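Long-range contacts in UPF0135 protein SA1388 (PDB 3LNL), which is of unknown function but belongs to the GTP cyclohydrolase I type 2/NIF3 family and binds zinc as a toroid-shaped homohexamer: residues Met245-Asn250 against Lys279-Ala284; Ser289-Glu294 against Gly308-His313. The protein carries 2 engineered substitutions. All blocks are in the same frame, centred on the assembly; numbering follows the deposited sequence.

Interaction 1: Met245-Asn250 against Lys279-Ala284; sequences MAEVDN and KIKRIA
Ala246 and Ile283 form a hydrogen-bonded antiparallel pair, their two backbone bonds (Ala246 N to Ile283 O 2.9 Å and Ile283 N to Ala246 O 2.8 Å) flanked by the non-hydrogen-bonded pairs Met245–Ala284 and Glu247–Arg282. A third bond, Val248 N to Lys281 O, carries the ladder to the edge of the turn.

Lys281 extends the pairing with its side chain. From CB, chi1 of 172° sets CG anti to the backbone N, 4.1 Å from Glu247 OE1. The chain bends at chi2; CD comes to 3.8 Å from Val248 O, with Val248 CG2 a little further off, and CE to 3.2 Å from Glu247 OE1. NZ finally donates to Val248 O at 2.7 Å, tilted 21° from the carbonyl plane. Val248 is thus gripped at both its N-H and its carbonyl by one residue. Glu247 OE1 lies beyond salt-bridge range of NZ, while OE2 bonds to Asn124.

On the face that carries Ala246 and Ile283, Ile283 CD1 meets Val248 CG1 at 3.4 Å, tighter than usual van der Waals contact, the side chains crossing near a right angle.

Strand 279-285 runs between strands 240-253 and 304-307 in the sheet of the C-terminal NIF3 domain; Phe257 of helix 254-264 covers Val248 and Ile283, and Val304 and Val306 also touch Ile283.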
# COMPACT_ATOMS: atom_id res chain seq x y z
N MET B 245 28.10 -20.42 -0.44
CA MET B 245 29.13 -20.31 -1.47
C MET B 245 30.07 -21.44 -1.20
O MET B 245 30.42 -21.67 -0.05
CB MET B 245 29.91 -18.97 -1.41
CG MET B 245 30.81 -18.72 -2.64
SD MET B 245 29.86 -18.17 -4.12
CE MET B 245 29.32 -16.52 -3.56
N ALA B 246 30.54 -22.11 -2.24
CA ALA B 246 31.51 -23.17 -2.11
C ALA B 246 32.37 -23.23 -3.39
O ALA B 246 32.17 -22.43 -4.31
CB ALA B 246 30.79 -24.48 -1.89
N GLU B 247 33.32 -24.17 -3.43
CA GLU B 247 34.16 -24.36 -4.61
C GLU B 247 34.31 -25.81 -5.00
O GLU B 247 34.20 -26.73 -4.16
CB GLU B 247 35.58 -23.73 -4.48
CG GLU B 247 35.90 -23.00 -3.27
CD GLU B 247 37.38 -22.67 -3.19
OE1 GLU B 247 37.89 -21.84 -3.99
OE2 GLU B 247 38.07 -23.32 -2.37
N VAL B 248 34.56 -26.01 -6.29
CA VAL B 248 34.94 -27.33 -6.79
C VAL B 248 36.38 -27.51 -6.41
O VAL B 248 37.10 -26.52 -6.17
CB VAL B 248 34.74 -27.49 -8.31
CG1 VAL B 248 33.25 -27.61 -8.58
CG2 VAL B 248 35.33 -26.31 -9.10
N ASP B 249 36.75 -28.78 -6.23
CA ASP B 249 38.12 -29.17 -5.92
C ASP B 249 39.06 -28.60 -6.96
O ASP B 249 40.08 -27.98 -6.63
CB ASP B 249 38.26 -30.70 -5.95
CG ASP B 249 37.64 -31.38 -4.73
OD1 ASP B 249 37.21 -32.56 -4.83
OD2 ASP B 249 37.60 -30.72 -3.66
N ASN B 250 38.68 -28.84 -8.22
CA ASN B 250 39.47 -28.46 -9.41
C ASN B 250 38.59 -27.63 -10.33
O ASN B 250 37.54 -28.10 -10.66
CB ASN B 250 39.91 -29.75 -10.13
CG ASN B 250 40.79 -30.63 -9.26
OD1 ASN B 250 41.89 -30.23 -8.92
ND2 ASN B 250 40.30 -31.80 -8.86
N LYS B 279 34.89 -21.44 -17.47
CA LYS B 279 35.57 -22.02 -16.34
C LYS B 279 34.87 -21.61 -15.03
O LYS B 279 34.63 -20.44 -14.82
CB LYS B 279 36.97 -21.52 -16.26
CG LYS B 279 37.73 -21.70 -17.55
CD LYS B 279 38.21 -23.07 -17.69
CE LYS B 279 39.51 -23.11 -18.52
NZ LYS B 279 39.43 -24.42 -19.23
N ILE B 280 34.65 -22.59 -14.17
CA ILE B 280 33.84 -22.48 -12.98
C ILE B 280 34.76 -22.86 -11.82
O ILE B 280 35.37 -23.91 -11.86
CB ILE B 280 32.68 -23.55 -13.04
CG1 ILE B 280 31.58 -23.13 -14.01
CG2 ILE B 280 32.01 -23.79 -11.73
CD1 ILE B 280 31.44 -21.62 -14.20
N LYS B 281 34.83 -22.05 -10.78
CA LYS B 281 35.47 -22.47 -9.54
C LYS B 281 34.57 -22.30 -8.31
O LYS B 281 34.48 -23.22 -7.47
CB LYS B 281 36.75 -21.69 -9.34
CG LYS B 281 37.38 -21.91 -8.01
CD LYS B 281 38.01 -23.31 -7.93
CE LYS B 281 38.76 -23.46 -6.65
NZ LYS B 281 39.15 -24.85 -6.53
N ARG B 282 34.00 -21.10 -8.17
CA ARG B 282 33.14 -20.78 -7.05
C ARG B 282 31.67 -20.87 -7.45
O ARG B 282 31.25 -20.33 -8.47
CB ARG B 282 33.48 -19.38 -6.50
CG ARG B 282 34.94 -19.21 -6.23
CD ARG B 282 35.29 -17.82 -5.69
NE ARG B 282 34.66 -17.66 -4.39
CZ ARG B 282 34.54 -16.51 -3.75
NH1 ARG B 282 35.01 -15.39 -4.29
NH2 ARG B 282 33.96 -16.49 -2.55
N ILE B 283 30.89 -21.51 -6.60
CA ILE B 283 29.53 -21.90 -6.84
C ILE B 283 28.63 -21.35 -5.73
O ILE B 283 28.89 -21.55 -4.57
CB ILE B 283 29.49 -23.44 -6.85
CG1 ILE B 283 30.43 -23.95 -8.01
CG2 ILE B 283 28.05 -23.96 -7.09
CD1 ILE B 283 31.21 -25.07 -7.63
N ALA B 284 27.58 -20.61 -6.09
CA ALA B 284 26.56 -20.22 -5.12
C ALA B 284 25.38 -21.17 -5.33
O ALA B 284 25.00 -21.44 -6.47
CB ALA B 284 26.14 -18.77 -5.36

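Interaction 2: Ser289-Glu294 against Gly308-His313; sequences SGIGYE and GDIKHH
Ile291 and Ile310 meet where two loops leave neighbouring parallel strands, 279-285 and 304-307, in a beta-alpha-beta crossover, with helix 294-299 between the strands. As is common in such alpha/beta folds, the loops at the strand ends border a site: Ser289 and Asp309 lie close to the dinuclear zinc centre.

The apolar part is a single pair of branched side chains. Ile291 and Ile310 cross at about a right angle, CG1 against CG1 at 4.0 Å, and Ile291 CD1 reaches both CG1 and CG2 of Ile310. In Ile291, CG1 is anti to the carbonyl carbon (chi1 -71°), which directs this longer branch at its partner. Thr307 and Asp314 also touch Ile291, while Leu325 and Ala315 pack on Ile310.

The polar link between the loops runs through one water. Ile291 N donates to it at 3.1 Å and it donates to Gly308 O at 2.9 Å; Ser289 OG is a third partner at 2.7 Å. Direct contact here is looser, Ser289 OG lying 3.9 Å from Asp309 CB.

The hydrogen bonds of the Asp309 carboxylate lead out of the two segments, though OD2 also rests 3.9 Å from Ser289 CB. OD2 accepts from ND1 of the zinc ligand His330, a second-shell bond that would orient the imidazole and probably polarise it. OD1 takes the backbone N-H of His312 of a neighbouring subunit, and the reciprocal bond is made as well, so the metal site is tied to a subunit interface. Ser289 N hydrogen-bonds to a bound molecule that probably comes from the crystallisation liquor.

Within 289-294, a type II beta turn from Gly290 to Tyr293 leads into helix 294-299. Glu294 folds back on it, its OE1 using the syn lone pair to accept the N-H of Gly292 at 2.7 Å.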
# COMPACT_ATOMS: atom_id res chain seq x y z
N SER B 289 13.78 -22.50 -5.21
CA SER B 289 13.49 -21.46 -6.21
C SER B 289 14.21 -20.20 -5.76
O SER B 289 13.62 -19.38 -5.03
CB SER B 289 11.99 -21.17 -6.31
OG SER B 289 11.76 -20.19 -7.35
N GLY B 290 15.46 -20.04 -6.16
CA GLY B 290 16.29 -18.90 -5.68
C GLY B 290 16.55 -17.80 -6.65
O GLY B 290 17.36 -16.90 -6.39
N ILE B 291 15.86 -17.83 -7.79
CA ILE B 291 16.03 -16.78 -8.76
C ILE B 291 15.58 -15.49 -8.08
O ILE B 291 14.58 -15.49 -7.34
CB ILE B 291 15.31 -17.04 -10.12
CG1 ILE B 291 16.01 -18.16 -10.89
CG2 ILE B 291 15.26 -15.74 -10.95
CD1 ILE B 291 17.47 -17.79 -11.39
N GLY B 292 16.35 -14.41 -8.30
CA GLY B 292 16.24 -13.18 -7.55
C GLY B 292 17.56 -12.93 -6.84
O GLY B 292 17.89 -11.79 -6.59
N TYR B 293 18.34 -13.98 -6.57
CA TYR B 293 19.64 -13.86 -5.85
C TYR B 293 20.85 -14.00 -6.75
O TYR B 293 21.98 -13.84 -6.28
CB TYR B 293 19.75 -14.90 -4.70
CG TYR B 293 18.85 -14.60 -3.55
CD1 TYR B 293 17.56 -15.09 -3.51
CD2 TYR B 293 19.29 -13.82 -2.48
CE1 TYR B 293 16.70 -14.81 -2.41
CE2 TYR B 293 18.46 -13.54 -1.39
CZ TYR B 293 17.18 -14.05 -1.38
OH TYR B 293 16.37 -13.77 -0.33
N GLU B 294 20.64 -14.25 -8.05
CA GLU B 294 21.77 -14.58 -8.93
C GLU B 294 22.74 -13.44 -9.15
O GLU B 294 23.97 -13.66 -9.21
CB GLU B 294 21.32 -15.19 -10.27
CG GLU B 294 20.49 -14.33 -11.25
CD GLU B 294 18.99 -14.27 -10.91
OE1 GLU B 294 18.63 -14.57 -9.75
OE2 GLU B 294 18.19 -13.89 -11.82
N GLY B 308 16.75 -24.01 -8.58
CA GLY B 308 15.66 -24.67 -9.32
C GLY B 308 14.63 -23.71 -9.82
O GLY B 308 14.73 -22.50 -9.54
N ASP B 309 13.66 -24.23 -10.58
CA ASP B 309 12.48 -23.50 -11.10
C ASP B 309 12.91 -22.26 -11.92
O ASP B 309 12.28 -21.22 -11.80
CB ASP B 309 11.55 -23.02 -9.96
CG ASP B 309 10.61 -24.10 -9.40
OD1 ASP B 309 10.40 -25.14 -10.02
OD2 ASP B 309 10.03 -23.87 -8.29
N ILE B 310 13.96 -22.37 -12.73
CA ILE B 310 14.38 -21.22 -13.55
C ILE B 310 13.44 -21.09 -14.76
O ILE B 310 13.15 -22.08 -15.45
CB ILE B 310 15.84 -21.31 -13.99
CG1 ILE B 310 16.73 -21.57 -12.76
CG2 ILE B 310 16.22 -20.02 -14.72
CD1 ILE B 310 18.23 -21.64 -13.01
N LYS B 311 12.92 -19.89 -14.95
CA LYS B 311 12.05 -19.57 -16.07
C LYS B 311 12.76 -18.83 -17.21
O LYS B 311 13.82 -18.22 -17.02
CB LYS B 311 10.87 -18.75 -15.59
CG LYS B 311 10.01 -19.59 -14.61
CD LYS B 311 8.75 -18.92 -14.17
CE LYS B 311 9.01 -17.48 -13.78
NZ LYS B 311 7.71 -16.84 -13.32
N HIS B 312 12.18 -18.96 -18.40
CA HIS B 312 12.74 -18.41 -19.65
C HIS B 312 13.29 -17.01 -19.54
O HIS B 312 14.45 -16.79 -19.85
CB HIS B 312 11.66 -18.44 -20.74
CG HIS B 312 12.10 -17.86 -22.03
ND1 HIS B 312 12.98 -18.50 -22.87
CD2 HIS B 312 11.83 -16.66 -22.61
CE1 HIS B 312 13.20 -17.74 -23.93
NE2 HIS B 312 12.52 -16.60 -23.79
N HIS B 313 12.45 -16.05 -19.17
CA HIS B 313 12.85 -14.66 -19.22
C HIS B 313 13.96 -14.37 -18.21
O HIS B 313 14.83 -13.55 -18.48
CB HIS B 313 11.67 -13.70 -19.04
CG HIS B 313 10.85 -13.57 -20.28
ND1 HIS B 313 11.30 -12.90 -21.40
CD2 HIS B 313 9.64 -14.08 -20.60
CE1 HIS B 313 10.38 -12.99 -22.35
NE2 HIS B 313 9.35 -13.69 -21.88
O HOH W 1 13.85 -19.84 -9.00

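Overall arrangement
Interactions 1 and 2 follow one another along the chain, their centres about 19 Å apart and their nearest atoms about 7 Å, without touching. Strand 279-285 connects them: its pairing with 240-253 makes interaction 1, and the loop after it enters interaction 2. Both are partly buried, but their chemistry differs with position. Within the sheet, a regular backbone ladder buries 521 Å²; the face of Ala246 and Ile283 is apolar, while the opposite one mixes Met245 and Ala284 with Glu247 and Arg282. At the strand ends 209 Å² is buried, shared between the Ile291–Ile310 pair and the looser contact of Ser289 with Gly308 and Asp309, with a water bridging the loops. Only interaction 2 borders zinc centre and subunit interface.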